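Side-chain contacts in type III secretion system effector protein ExoU (PDB 4QMK), which probably acts as a patatin-like phospholipase delivered by type III secretion, with a phosphatidylinositol 4,5-bisphosphate-binding domain that directs it to the plasma membrane: residues G606-T610 with P611-N615; A562-Q565 with K566-G570; T639-E642 with Q643-W647; E574-R578 with E579-P583; N534-Q537 with L538-G542. All blocks are in the same frame, centred on the assembly; numbering follows the deposited sequence.

Contact 1 of 5, residues G606-T610 with P611-N615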
loop_
_atom_site.group_PDB
_atom_site.type_symbol
_atom_site.label_atom_id
_atom_site.label_comp_id
_atom_site.label_asym_id
_atom_site.label_seq_id
_atom_site.Cartn_x
_atom_site.Cartn_y
_atom_site.Cartn_z
ATOM N N GLY A 606 -22.805 -14.971 14.728
ATOM C CA GLY A 606 -22.526 -14.226 15.921
ATOM C C GLY A 606 -22.233 -15.155 17.084
ATOM O O GLY A 606 -21.775 -14.722 18.103
ATOM N N GLU A 607 -22.448 -16.447 16.892
ATOM C CA GLU A 607 -22.313 -17.427 17.940
ATOM C C GLU A 607 -21.048 -18.279 17.747
ATOM O O GLU A 607 -20.691 -19.097 18.577
ATOM C CB GLU A 607 -23.541 -18.340 17.839
ATOM C CG GLU A 607 -24.221 -18.703 19.139
ATOM C CD GLU A 607 -24.997 -17.533 19.738
ATOM O OE1 GLU A 607 -25.846 -17.786 20.624
ATOM O OE2 GLU A 607 -24.763 -16.369 19.328
ATOM N N ALA A 608 -20.376 -18.067 16.636
ATOM C CA ALA A 608 -19.272 -18.897 16.238
ATOM C C ALA A 608 -17.928 -18.575 16.899
ATOM O O ALA A 608 -17.448 -17.439 16.824
ATOM C CB ALA A 608 -19.109 -18.758 14.761
ATOM N N THR A 609 -17.286 -19.588 17.477
ATOM C CA THR A 609 -15.993 -19.374 18.145
ATOM C C THR A 609 -14.818 -20.121 17.525
ATOM O O THR A 609 -13.683 -19.883 17.881
ATOM C CB THR A 609 -16.087 -19.750 19.613
ATOM O OG1 THR A 609 -16.338 -21.166 19.739
ATOM C CG2 THR A 609 -17.209 -18.951 20.272
ATOM N N THR A 610 -15.082 -20.978 16.564
ATOM C CA THR A 610 -14.049 -21.814 15.980
ATOM C C THR A 610 -14.222 -21.856 14.478
ATOM O O THR A 610 -15.272 -21.469 13.957
ATOM C CB THR A 610 -14.207 -23.269 16.457
ATOM O OG1 THR A 610 -15.536 -23.695 16.143
ATOM C CG2 THR A 610 -14.001 -23.386 17.965
ATOM N N PRO A 611 -13.181 -22.322 13.778
ATOM C CA PRO A 611 -13.254 -22.506 12.355
ATOM C C PRO A 611 -14.379 -23.502 11.982
ATOM O O PRO A 611 -15.099 -23.298 10.974
ATOM C CB PRO A 611 -11.895 -23.094 12.012
ATOM C CG PRO A 611 -10.970 -22.609 13.078
ATOM C CD PRO A 611 -11.804 -22.454 14.308
ATOM N N ALA A 612 -14.541 -24.569 12.775
ATOM C CA ALA A 612 -15.561 -25.580 12.453
ATOM C C ALA A 612 -16.959 -24.974 12.447
ATOM O O ALA A 612 -17.768 -25.237 11.528
ATOM C CB ALA A 612 -15.499 -26.757 13.412
ATOM N N GLU A 613 -17.259 -24.195 13.472
ATOM C CA GLU A 613 -18.558 -23.554 13.549
ATOM C C GLU A 613 -18.730 -22.520 12.405
ATOM O O GLU A 613 -19.763 -22.477 11.753
ATOM C CB GLU A 613 -18.738 -22.900 14.901
ATOM C CG GLU A 613 -18.731 -23.900 16.044
ATOM C CD GLU A 613 -18.433 -23.280 17.390
ATOM O OE1 GLU A 613 -18.533 -22.044 17.540
ATOM O OE2 GLU A 613 -18.102 -24.052 18.303
ATOM N N PHE A 614 -17.719 -21.707 12.166
ATOM C CA PHE A 614 -17.748 -20.733 11.066
ATOM C C PHE A 614 -18.031 -21.452 9.748
ATOM O O PHE A 614 -18.895 -21.052 9.002
ATOM C CB PHE A 614 -16.396 -20.020 10.991
ATOM C CG PHE A 614 -16.304 -19.002 9.927
ATOM C CD1 PHE A 614 -16.743 -17.732 10.133
ATOM C CD2 PHE A 614 -15.732 -19.310 8.719
ATOM C CE1 PHE A 614 -16.629 -16.780 9.146
ATOM C CE2 PHE A 614 -15.625 -18.361 7.711
ATOM C CZ PHE A 614 -16.091 -17.102 7.926
ATOM N N ASN A 615 -17.299 -22.515 9.486
ATOM C CA ASN A 615 -17.447 -23.284 8.262
ATOM C C ASN A 615 -18.810 -24.000 8.168
ATOM O O ASN A 615 -19.376 -24.161 7.090
ATOM C CB ASN A 615 -16.313 -24.291 8.133
ATOM C CG ASN A 615 -14.979 -23.656 7.807
ATOM O OD1 ASN A 615 -14.893 -22.532 7.355
ATOM N ND2 ASN A 615 -13.905 -24.399 8.044
#

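Contact 2 of 5, residues A562-Q565 with K566-G570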
loop_
_atom_site.group_PDB
_atom_site.type_symbol
_atom_site.label_atom_id
_atom_site.label_comp_id
_atom_site.label_asym_id
_atom_site.label_seq_id
_atom_site.Cartn_x
_atom_site.Cartn_y
_atom_site.Cartn_z
ATOM N N ALA A 562 -6.171 -19.398 22.675
ATOM C CA ALA A 562 -7.534 -19.815 22.369
ATOM C C ALA A 562 -8.477 -18.566 22.321
ATOM O O ALA A 562 -9.360 -18.476 21.486
ATOM C CB ALA A 562 -8.024 -20.818 23.394
ATOM N N GLU A 563 -8.257 -17.610 23.206
ATOM C CA GLU A 563 -9.036 -16.369 23.188
ATOM C C GLU A 563 -8.748 -15.548 21.909
ATOM O O GLU A 563 -9.649 -14.951 21.338
ATOM C CB GLU A 563 -8.720 -15.554 24.402
ATOM C CG GLU A 563 -9.439 -14.231 24.508
ATOM C CD GLU A 563 -10.942 -14.296 24.542
ATOM O OE1 GLU A 563 -11.546 -13.272 24.142
ATOM O OE2 GLU A 563 -11.509 -15.320 24.952
ATOM N N MET A 564 -7.503 -15.578 21.452
ATOM C CA MET A 564 -7.128 -14.868 20.271
ATOM C C MET A 564 -7.848 -15.415 19.062
ATOM O O MET A 564 -8.343 -14.646 18.230
ATOM C CB MET A 564 -5.630 -14.953 20.005
ATOM C CG MET A 564 -5.160 -14.053 18.871
ATOM S SD MET A 564 -3.474 -14.400 18.312
ATOM C CE MET A 564 -3.718 -16.118 17.860
ATOM N N GLN A 565 -7.873 -16.744 18.955
ATOM C CA GLN A 565 -8.484 -17.432 17.848
ATOM C C GLN A 565 -10.002 -17.216 17.886
ATOM O O GLN A 565 -10.641 -16.974 16.863
ATOM C CB GLN A 565 -8.025 -18.893 17.848
ATOM C CG GLN A 565 -6.550 -18.999 17.417
ATOM C CD GLN A 565 -5.828 -20.339 17.710
ATOM O OE1 GLN A 565 -6.294 -21.186 18.489
ATOM N NE2 GLN A 565 -4.628 -20.494 17.113
ATOM N N LYS A 566 -10.569 -17.187 19.080
ATOM C CA LYS A 566 -11.983 -16.883 19.246
ATOM C C LYS A 566 -12.315 -15.482 18.688
ATOM O O LYS A 566 -13.283 -15.319 17.976
ATOM C CB LYS A 566 -12.368 -17.014 20.719
ATOM C CG LYS A 566 -13.808 -16.682 21.098
ATOM C CD LYS A 566 -14.066 -17.117 22.533
ATOM C CE LYS A 566 -15.434 -16.689 23.045
ATOM N NZ LYS A 566 -15.546 -15.208 23.092
ATOM N N ARG A 567 -11.505 -14.486 19.025
ATOM C CA ARG A 567 -11.701 -13.124 18.543
ATOM C C ARG A 567 -11.542 -13.004 17.045
ATOM O O ARG A 567 -12.317 -12.262 16.396
ATOM C CB ARG A 567 -10.763 -12.168 19.224
ATOM C CG ARG A 567 -11.266 -11.810 20.601
ATOM C CD ARG A 567 -10.387 -10.826 21.372
ATOM N NE ARG A 567 -10.716 -10.953 22.801
ATOM C CZ ARG A 567 -10.310 -10.122 23.735
ATOM N NH1 ARG A 567 -9.534 -9.096 23.433
ATOM N NH2 ARG A 567 -10.663 -10.335 24.982
ATOM N N ASP A 568 -10.563 -13.754 16.503
ATOM C CA ASP A 568 -10.324 -13.749 15.100
ATOM C C ASP A 568 -11.615 -14.214 14.357
ATOM O O ASP A 568 -12.084 -13.526 13.502
ATOM C CB ASP A 568 -9.121 -14.598 14.738
ATOM C CG ASP A 568 -7.775 -13.918 15.079
ATOM O OD1 ASP A 568 -7.735 -12.685 15.287
ATOM O OD2 ASP A 568 -6.712 -14.613 15.135
ATOM N N ILE A 569 -12.189 -15.332 14.758
ATOM C CA ILE A 569 -13.357 -15.890 14.112
ATOM C C ILE A 569 -14.453 -14.911 14.208
ATOM O O ILE A 569 -15.161 -14.673 13.250
ATOM C CB ILE A 569 -13.825 -17.181 14.792
ATOM C CG1 ILE A 569 -12.757 -18.248 14.680
ATOM C CG2 ILE A 569 -15.130 -17.716 14.169
ATOM C CD1 ILE A 569 -12.424 -18.640 13.251
ATOM N N GLY A 570 -14.582 -14.300 15.361
ATOM C CA GLY A 570 -15.567 -13.224 15.539
ATOM C C GLY A 570 -15.389 -12.143 14.469
ATOM O O GLY A 570 -16.330 -11.723 13.874
#

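Contact 3 of 5, residues T639-E642 with Q643-W647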
loop_
_atom_site.group_PDB
_atom_site.type_symbol
_atom_site.label_atom_id
_atom_site.label_comp_id
_atom_site.label_asym_id
_atom_site.label_seq_id
_atom_site.Cartn_x
_atom_site.Cartn_y
_atom_site.Cartn_z
ATOM N N THR A 639 -22.722 -14.590 -7.036
ATOM C CA THR A 639 -21.512 -14.737 -6.288
ATOM C C THR A 639 -21.742 -15.372 -4.877
ATOM O O THR A 639 -20.787 -15.754 -4.282
ATOM C CB THR A 639 -20.735 -13.399 -6.178
ATOM O OG1 THR A 639 -21.474 -12.455 -5.383
ATOM C CG2 THR A 639 -20.418 -12.800 -7.585
ATOM N N THR A 640 -22.969 -15.545 -4.370
ATOM C CA THR A 640 -23.144 -15.911 -2.949
ATOM C C THR A 640 -22.577 -17.274 -2.548
ATOM O O THR A 640 -21.843 -17.389 -1.546
ATOM C CB THR A 640 -24.620 -15.812 -2.464
ATOM O OG1 THR A 640 -25.179 -14.537 -2.787
ATOM C CG2 THR A 640 -24.751 -15.987 -0.961
ATOM N N VAL A 641 -22.945 -18.306 -3.281
ATOM C CA VAL A 641 -22.443 -19.618 -3.009
ATOM C C VAL A 641 -20.954 -19.634 -3.248
ATOM O O VAL A 641 -20.221 -20.238 -2.486
ATOM C CB VAL A 641 -23.160 -20.731 -3.880
ATOM C CG1 VAL A 641 -22.487 -22.083 -3.730
ATOM C CG2 VAL A 641 -24.621 -20.856 -3.473
ATOM N N GLU A 642 -20.515 -18.993 -4.316
ATOM C CA GLU A 642 -19.090 -18.955 -4.660
ATOM C C GLU A 642 -18.275 -18.271 -3.564
ATOM O O GLU A 642 -17.227 -18.781 -3.145
ATOM C CB GLU A 642 -18.903 -18.259 -5.998
ATOM C CG GLU A 642 -19.437 -19.089 -7.152
ATOM C CD GLU A 642 -18.758 -20.418 -7.188
ATOM O OE1 GLU A 642 -17.519 -20.380 -7.322
ATOM O OE2 GLU A 642 -19.439 -21.475 -7.052
ATOM N N GLN A 643 -18.771 -17.136 -3.083
ATOM C CA GLN A 643 -18.117 -16.417 -1.986
ATOM C C GLN A 643 -18.127 -17.271 -0.699
ATOM O O GLN A 643 -17.117 -17.373 -0.002
ATOM C CB GLN A 643 -18.802 -15.075 -1.754
ATOM C CG GLN A 643 -18.539 -14.055 -2.854
ATOM C CD GLN A 643 -19.449 -12.846 -2.754
ATOM O OE1 GLN A 643 -20.673 -12.910 -3.012
ATOM N NE2 GLN A 643 -18.861 -11.721 -2.415
ATOM N N ALA A 644 -19.243 -17.944 -0.435
ATOM C CA ALA A 644 -19.347 -18.792 0.742
ATOM C C ALA A 644 -18.266 -19.846 0.732
ATOM O O ALA A 644 -17.719 -20.130 1.764
ATOM C CB ALA A 644 -20.705 -19.437 0.833
ATOM N N LYS A 645 -17.936 -20.411 -0.433
ATOM C CA LYS A 645 -16.859 -21.399 -0.502
ATOM C C LYS A 645 -15.511 -20.723 -0.332
ATOM O O LYS A 645 -14.702 -21.144 0.478
ATOM C CB LYS A 645 -16.849 -22.124 -1.833
ATOM C CG LYS A 645 -18.116 -22.867 -2.164
ATOM C CD LYS A 645 -17.999 -23.544 -3.515
ATOM C CE LYS A 645 -19.359 -23.990 -3.975
ATOM N NZ LYS A 645 -19.307 -24.761 -5.246
ATOM N N ALA A 646 -15.277 -19.664 -1.086
ATOM C CA ALA A 646 -14.024 -18.909 -1.030
ATOM C C ALA A 646 -13.633 -18.396 0.371
ATOM O O ALA A 646 -12.466 -18.162 0.622
ATOM C CB ALA A 646 -14.110 -17.710 -1.966
ATOM N N TRP A 647 -14.597 -18.160 1.252
ATOM C CA TRP A 647 -14.273 -17.687 2.587
ATOM C C TRP A 647 -14.070 -18.806 3.603
ATOM O O TRP A 647 -13.767 -18.535 4.734
ATOM C CB TRP A 647 -15.342 -16.726 3.092
ATOM C CG TRP A 647 -15.361 -15.302 2.486
ATOM C CD1 TRP A 647 -15.715 -14.947 1.217
ATOM C CD2 TRP A 647 -15.136 -14.059 3.195
ATOM N NE1 TRP A 647 -15.655 -13.568 1.061
ATOM C CE2 TRP A 647 -15.320 -13.003 2.266
ATOM C CE3 TRP A 647 -14.764 -13.746 4.511
ATOM C CZ2 TRP A 647 -15.154 -11.678 2.609
ATOM C CZ3 TRP A 647 -14.583 -12.416 4.850
ATOM C CH2 TRP A 647 -14.773 -11.396 3.906
#

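Contact 4 of 5, residues E574-R578 with E579-P583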
loop_
_atom_site.group_PDB
_atom_site.type_symbol
_atom_site.label_atom_id
_atom_site.label_comp_id
_atom_site.label_asym_id
_atom_site.label_seq_id
_atom_site.Cartn_x
_atom_site.Cartn_y
_atom_site.Cartn_z
ATOM N N GLU A 574 -17.927 -11.021 11.202
ATOM C CA GLU A 574 -18.386 -9.661 10.908
ATOM C C GLU A 574 -18.052 -9.301 9.478
ATOM O O GLU A 574 -18.854 -8.730 8.764
ATOM C CB GLU A 574 -17.757 -8.660 11.853
ATOM C CG GLU A 574 -18.693 -8.130 12.924
ATOM C CD GLU A 574 -19.250 -9.196 13.843
ATOM O OE1 GLU A 574 -18.448 -9.922 14.482
ATOM O OE2 GLU A 574 -20.499 -9.279 13.958
ATOM N N ASN A 575 -16.873 -9.674 9.049
ATOM C CA ASN A 575 -16.477 -9.379 7.725
ATOM C C ASN A 575 -17.288 -10.088 6.665
ATOM O O ASN A 575 -17.697 -9.449 5.703
ATOM C CB ASN A 575 -15.012 -9.584 7.582
ATOM C CG ASN A 575 -14.238 -8.477 8.275
ATOM O OD1 ASN A 575 -14.668 -7.348 8.265
ATOM N ND2 ASN A 575 -13.142 -8.796 8.906
ATOM N N PHE A 576 -17.601 -11.372 6.911
ATOM C CA PHE A 576 -18.304 -12.205 5.995
ATOM C C PHE A 576 -19.712 -11.655 5.875
ATOM O O PHE A 576 -20.261 -11.528 4.760
ATOM C CB PHE A 576 -18.304 -13.644 6.489
ATOM C CG PHE A 576 -19.076 -14.572 5.622
ATOM C CD1 PHE A 576 -18.554 -15.021 4.436
ATOM C CD2 PHE A 576 -20.334 -14.958 5.976
ATOM C CE1 PHE A 576 -19.299 -15.826 3.588
ATOM C CE2 PHE A 576 -21.096 -15.803 5.165
ATOM C CZ PHE A 576 -20.583 -16.234 3.957
ATOM N N ILE A 577 -20.267 -11.295 7.026
ATOM C CA ILE A 577 -21.581 -10.690 7.112
ATOM C C ILE A 577 -21.686 -9.455 6.296
ATOM O O ILE A 577 -22.556 -9.306 5.497
ATOM C CB ILE A 577 -21.947 -10.370 8.563
ATOM C CG1 ILE A 577 -22.298 -11.698 9.283
ATOM C CG2 ILE A 577 -23.151 -9.455 8.630
ATOM C CD1 ILE A 577 -22.492 -11.612 10.789
ATOM N N ARG A 578 -20.740 -8.584 6.464
ATOM C CA ARG A 578 -20.769 -7.266 5.816
ATOM C C ARG A 578 -20.533 -7.369 4.320
ATOM O O ARG A 578 -21.141 -6.689 3.560
ATOM C CB ARG A 578 -19.641 -6.438 6.453
ATOM C CG ARG A 578 -19.664 -4.996 6.063
ATOM C CD ARG A 578 -18.323 -4.515 5.580
ATOM N NE ARG A 578 -17.348 -4.378 6.633
ATOM C CZ ARG A 578 -16.050 -4.328 6.402
ATOM N NH1 ARG A 578 -15.592 -4.375 5.167
ATOM N NH2 ARG A 578 -15.210 -4.232 7.402
ATOM N N GLU A 579 -19.674 -8.281 3.921
ATOM C CA GLU A 579 -19.168 -8.362 2.573
ATOM C C GLU A 579 -19.847 -9.435 1.679
ATOM O O GLU A 579 -19.806 -9.365 0.475
ATOM C CB GLU A 579 -17.672 -8.672 2.699
ATOM C CG GLU A 579 -16.751 -8.008 1.699
ATOM C CD GLU A 579 -16.721 -6.477 1.816
ATOM O OE1 GLU A 579 -16.712 -5.827 0.738
ATOM O OE2 GLU A 579 -16.758 -5.948 2.949
ATOM N N VAL A 580 -20.499 -10.408 2.281
ATOM C CA VAL A 580 -21.136 -11.448 1.528
ATOM C C VAL A 580 -22.647 -11.533 1.798
ATOM O O VAL A 580 -23.469 -11.556 0.863
ATOM C CB VAL A 580 -20.517 -12.797 1.855
ATOM C CG1 VAL A 580 -21.244 -13.874 1.078
ATOM C CG2 VAL A 580 -19.057 -12.813 1.501
ATOM N N ILE A 581 -23.035 -11.513 3.058
ATOM C CA ILE A 581 -24.439 -11.593 3.355
ATOM C C ILE A 581 -25.213 -10.334 3.043
ATOM O O ILE A 581 -26.236 -10.395 2.330
ATOM C CB ILE A 581 -24.661 -12.008 4.768
ATOM C CG1 ILE A 581 -24.193 -13.461 4.926
ATOM C CG2 ILE A 581 -26.130 -11.940 5.072
ATOM C CD1 ILE A 581 -24.213 -13.947 6.356
ATOM N N TYR A 582 -24.713 -9.199 3.537
ATOM C CA TYR A 582 -25.361 -7.925 3.365
ATOM C C TYR A 582 -25.881 -7.688 1.912
ATOM O O TYR A 582 -27.045 -7.510 1.720
ATOM C CB TYR A 582 -24.455 -6.806 3.828
ATOM C CG TYR A 582 -25.058 -5.430 3.593
ATOM C CD1 TYR A 582 -26.076 -4.940 4.417
ATOM C CD2 TYR A 582 -24.690 -4.663 2.501
ATOM C CE1 TYR A 582 -26.679 -3.700 4.170
ATOM C CE2 TYR A 582 -25.292 -3.428 2.250
ATOM C CZ TYR A 582 -26.271 -2.952 3.102
ATOM O OH TYR A 582 -26.847 -1.737 2.895
ATOM N N PRO A 583 -25.024 -7.753 0.913
ATOM C CA PRO A 583 -25.471 -7.583 -0.457
ATOM C C PRO A 583 -26.527 -8.544 -0.955
ATOM O O PRO A 583 -27.353 -8.095 -1.765
ATOM C CB PRO A 583 -24.227 -7.778 -1.277
ATOM C CG PRO A 583 -23.149 -7.441 -0.362
ATOM C CD PRO A 583 -23.579 -7.872 0.986
#

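Contact 5 of 5, residues N534-Q537 with L538-G542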
loop_
_atom_site.group_PDB
_atom_site.type_symbol
_atom_site.label_atom_id
_atom_site.label_comp_id
_atom_site.label_asym_id
_atom_site.label_seq_id
_atom_site.Cartn_x
_atom_site.Cartn_y
_atom_site.Cartn_z
ATOM N N ASN A 534 3.688 -6.009 22.083
ATOM C CA ASN A 534 4.500 -7.070 22.627
ATOM C C ASN A 534 3.672 -8.318 22.910
ATOM O O ASN A 534 4.131 -9.425 22.632
ATOM C CB ASN A 534 5.204 -6.613 23.909
ATOM C CG ASN A 534 6.245 -5.587 23.663
ATOM O OD1 ASN A 534 6.676 -5.378 22.535
ATOM N ND2 ASN A 534 6.642 -4.902 24.714
ATOM N N PHE A 535 2.480 -8.125 23.488
ATOM C CA PHE A 535 1.607 -9.234 23.744
ATOM C C PHE A 535 1.214 -9.931 22.440
ATOM O O PHE A 535 1.216 -11.176 22.364
ATOM C CB PHE A 535 0.371 -8.870 24.590
ATOM C CG PHE A 535 0.684 -8.449 26.025
ATOM C CD1 PHE A 535 1.948 -8.669 26.608
ATOM C CD2 PHE A 535 -0.313 -7.937 26.830
ATOM C CE1 PHE A 535 2.196 -8.354 27.928
ATOM C CE2 PHE A 535 -0.054 -7.589 28.156
ATOM C CZ PHE A 535 1.202 -7.817 28.710
ATOM N N GLN A 536 0.943 -9.153 21.408
ATOM C CA GLN A 536 0.602 -9.724 20.105
ATOM C C GLN A 536 1.729 -10.629 19.597
ATOM O O GLN A 536 1.471 -11.741 19.167
ATOM C CB GLN A 536 0.277 -8.613 19.088
ATOM C CG GLN A 536 -1.129 -8.056 19.217
ATOM C CD GLN A 536 -2.189 -9.093 18.833
ATOM O OE1 GLN A 536 -2.012 -9.857 17.880
ATOM N NE2 GLN A 536 -3.286 -9.132 19.571
ATOM N N GLN A 537 2.978 -10.180 19.648
ATOM C CA GLN A 537 4.080 -11.052 19.166
ATOM C C GLN A 537 4.105 -12.356 19.951
ATOM O O GLN A 537 4.330 -13.430 19.384
ATOM C CB GLN A 537 5.463 -10.462 19.375
ATOM C CG GLN A 537 5.760 -9.110 18.807
ATOM C CD GLN A 537 7.170 -8.667 19.194
ATOM O OE1 GLN A 537 7.358 -7.575 19.753
ATOM N NE2 GLN A 537 8.158 -9.530 18.946
ATOM N N LEU A 538 3.934 -12.243 21.267
ATOM C CA LEU A 538 3.955 -13.414 22.111
ATOM C C LEU A 538 2.803 -14.316 21.725
ATOM O O LEU A 538 2.982 -15.534 21.645
ATOM C CB LEU A 538 3.897 -13.056 23.590
ATOM C CG LEU A 538 3.835 -14.307 24.464
ATOM C CD1 LEU A 538 5.058 -15.193 24.335
ATOM C CD2 LEU A 538 3.603 -13.912 25.901
ATOM N N LEU A 539 1.629 -13.739 21.467
ATOM C CA LEU A 539 0.487 -14.583 21.026
ATOM C C LEU A 539 0.772 -15.314 19.733
ATOM O O LEU A 539 0.350 -16.458 19.568
ATOM C CB LEU A 539 -0.799 -13.796 20.903
ATOM C CG LEU A 539 -1.396 -13.388 22.247
ATOM C CD1 LEU A 539 -2.637 -12.556 22.025
ATOM C CD2 LEU A 539 -1.710 -14.596 23.079
ATOM N N GLN A 540 1.503 -14.684 18.823
ATOM C CA GLN A 540 1.865 -15.386 17.565
ATOM C C GLN A 540 2.740 -16.593 17.863
ATOM O O GLN A 540 2.469 -17.686 17.384
ATOM C CB GLN A 540 2.565 -14.455 16.575
ATOM C CG GLN A 540 1.701 -13.282 16.100
ATOM C CD GLN A 540 0.317 -13.725 15.612
ATOM O OE1 GLN A 540 0.171 -14.776 14.971
ATOM N NE2 GLN A 540 -0.708 -12.937 15.939
ATOM N N VAL A 541 3.772 -16.389 18.682
ATOM C CA VAL A 541 4.659 -17.465 19.075
ATOM C C VAL A 541 3.838 -18.578 19.691
ATOM O O VAL A 541 4.023 -19.738 19.387
ATOM C CB VAL A 541 5.687 -17.019 20.141
ATOM C CG1 VAL A 541 6.453 -18.243 20.651
ATOM C CG2 VAL A 541 6.641 -15.970 19.591
ATOM N N GLY A 542 2.933 -18.206 20.585
ATOM C CA GLY A 542 2.076 -19.179 21.249
ATOM C C GLY A 542 1.324 -20.013 20.245
ATOM O O GLY A 542 1.255 -21.228 20.383
#

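Contact 1 of 5, residues G606-T610 with P611-N615
Thr610 and Glu613 grip each other across the first turn of helix 611-624, where Thr610 is the N-cap. The hydroxyl OG1 of Thr610 accepts from Glu613 N at 3.2 Å, with a nearly straight N-H. It is set for this by a chi1 of 55°, which turns OG1 in between the backbone N and the carbonyl carbon of its own residue. One residue further on, the carbonyl takes over: Phe614 N gives a hydrogen bond to Thr610 O at 3.0 Å, the first regular turn of the helix.

The favour is returned by the Glu613 side chain, but to the preceding residue. In a classical capping box the carboxylate would take the N-H of the N-cap itself; here OE1 of Glu613 receives Thr609 N at 2.8 Å (N-H...O 174°) and Thr609 OG1 at 3.2 Å. Both donors arrive on the syn side and over the same face of the carboxylate. The extended Glu613 chain passes over Thr610 on its way, with CG 3.2 Å from Thr610 OG1.

Further out, Pro611 and the Phe614 ring lean on Ile569 of helix 555-585, while Thr609 touches Lys566 of that helix and Asn615 OD1 accepts from Ile649 N. Back at the cap, Ala608 CB lies alongside Glu613 CB at 4.2 Å.

Contact 2 of 5, residues A562-Q565 with K566-G570
One carboxylate oxygen, Glu563 OE1, is held by two nitrogens of Arg567. Arg567 NE comes to 2.8 Å from Glu563 OE1 and forms the sound half of the salt bridge, while Arg567 NH2, at 3.2 Å from the same oxygen, makes a bent and weak bond. OE1 offers its anti lone pair to NE and sits at the edge of the guanidinium, slightly out of its plane. The carboxylate stands almost perpendicular to that plane (86°), so this is not the flat, two-oxygen pairing.

The bend of the Glu563 chain at chi2 (60°) swings OE1 toward the next turn, where the extended Arg567 chain brings NE to meet it. The other oxygen, Glu563 OE2, lies 4.4 Å from Lys566 NZ, near enough for attraction but not for a salt bridge. Lys525 of helix 517-526 touches both Glu563 and Arg567. The Asp568 carboxylate lies beside Met564 O without bonding to it. The pattern is the i to i+4 Glu-Arg salt bridge along one face of an alpha-helix, here the long helix 555-585.

Contact 3 of 5, residues T639-E642 with Q643-W647
The short helix 639-646, last in the modelled chain, is built on one turn of i to i+4 bonds joining Thr639-Glu642 to Gln643-Ala646. The first is the shortest: Gln643 N reaches Thr639 O at 2.7 Å. Ala644 N follows on Thr640 O at 2.9 Å, and Ala646 N on Glu642 O at 3.0 Å. Gln643 CG lies 3.2 Å from Thr639 O.

On the outer side, Lys645 runs out fully extended and lays its CE against Val641 CG1 at 3.7 Å, so its aliphatic part packs before the amine is reached. Lys645 NZ then faces Glu642 OE2 at 3.8 Å, a long salt bridge, and a doubtful one because Glu642 was modelled in two conformers and Lys645 touches a crystal neighbour.

The inner side is tied to its surroundings. Thr640 OG1 is hydrogen-bonded to Ser584 OG, at the end of helix 555-585, and to Arg254 NH2 of strand 254-260, and Trp647, just past the helix end, meets Phe576 edge to face. The chemistry is therefore uneven: backbone bonds and inward-facing groups hold the helix, and the Glu642-Lys645 charges probably add only a loose attraction at the surface.

Contact 4 of 5, residues E574-R578 with E579-P583
Phe576 lays its ring over the next turn of helix 555-585, against Val580 and Ile581. From CB the chain leaves anti to the backbone N (chi1 177°), which carries the ring toward the residues that follow. Phe576 CD1 then meets Val580 CG2 at 3.7 Å. Phe576 CE1 is equally close to both Val580 methyls, and Phe576 CZ at the far end touches Val580 CG1 at 3.8 Å. Val580 CB sits over one face of the Phe576 ring, 4.0 Å from the centroid, a CH-pi contact displaced toward the rim. Farther round the ring, Phe576 CE2 meets Ile581 CD1 at 3.8 Å, the two side chains crossing at about a right angle. Leu605 of helix 592-606 also packs on Phe576.

In the same stretch the helix widens into a pi-type turn. Phe576 O takes two donors, Val580 N at 2.7 Å and Ile581 N at 3.3 Å, and Tyr582 N reaches back five residues to Ile577 O at 2.9 Å. Arg578 O lies against Tyr582 CB, and Pro583, with no N-H, cannot bond to the turn before and marks the kink.

Elsewhere on the turn, Arg578 and its neighbour Glu579 run side by side. Arg578 NH1 binds Glu579 OE2 at 3.0 Å, guanidinium and carboxylate nearly perpendicular, while NH1 has a weak second bond to Gly164 O. Pairing the buried Glu579 with this arginine would be expected to favour its ionised form.

Contact 5 of 5, residues N534-Q537 with L538-G542
Asn534 and Leu538 are joined at the start of this run by a backbone bond, Leu538 N to Asn534 O at 3.1 Å; the Asn534 amide turns elsewhere, giving ND2 to Asp484 OD1. At Phe535 the carbonyl does the touching: O accepts Leu539 N at 2.7 Å and lies 3.4 Å from Leu539 CG. The Phe535 ring itself packs on Leu483 of helix 464-491.

Gln536 accepts Gln540 N on its O, which also meets Gln540 CG at 3.4 Å. Both glutamines bend at chi2 (-67° and -50°), so their amides rise over the same flank, planes 37° apart; OE1 of Gln536 stays 3.9 Å from NE2 of Gln540, a contact rather than a bond. Last, Gln537 O receives Val541 N and has Val541 CG2 beside it at 3.4 Å, while its OE1 accepts from Asn491 ND2. The result is an amphipathic alpha-helix: Phe535, Leu538 and Leu539 are buried, Gln540 is exposed and Gln536 partly so, though Gln540 also touches Met564.

Contacts 2 and 4 occupy different stretches of helix 555-585; contact 1 caps the start of helix 611-624 and contact 3 lies on helix 639-646, both packed against it. With helix 592-606 this is consistent with a helical membrane-localisation bundle. Contact 5, on the preceding helix 533-544, meets contact 2 where Met564 SD touches Leu539 CB. Ile569 joins contact 2 to contact 1, and Trp647 joins contact 3 to contact 4. Contact 4 is the most buried, with an aromatic-aliphatic cluster and a distorted turn. Contact 3 buries Thr639, Thr640 and Ala644, with only a long, doubtful charge pair outside. Contact 2 relies on a more open salt bridge, contact 1 on capping, contact 5 mostly on regular backbone bonds.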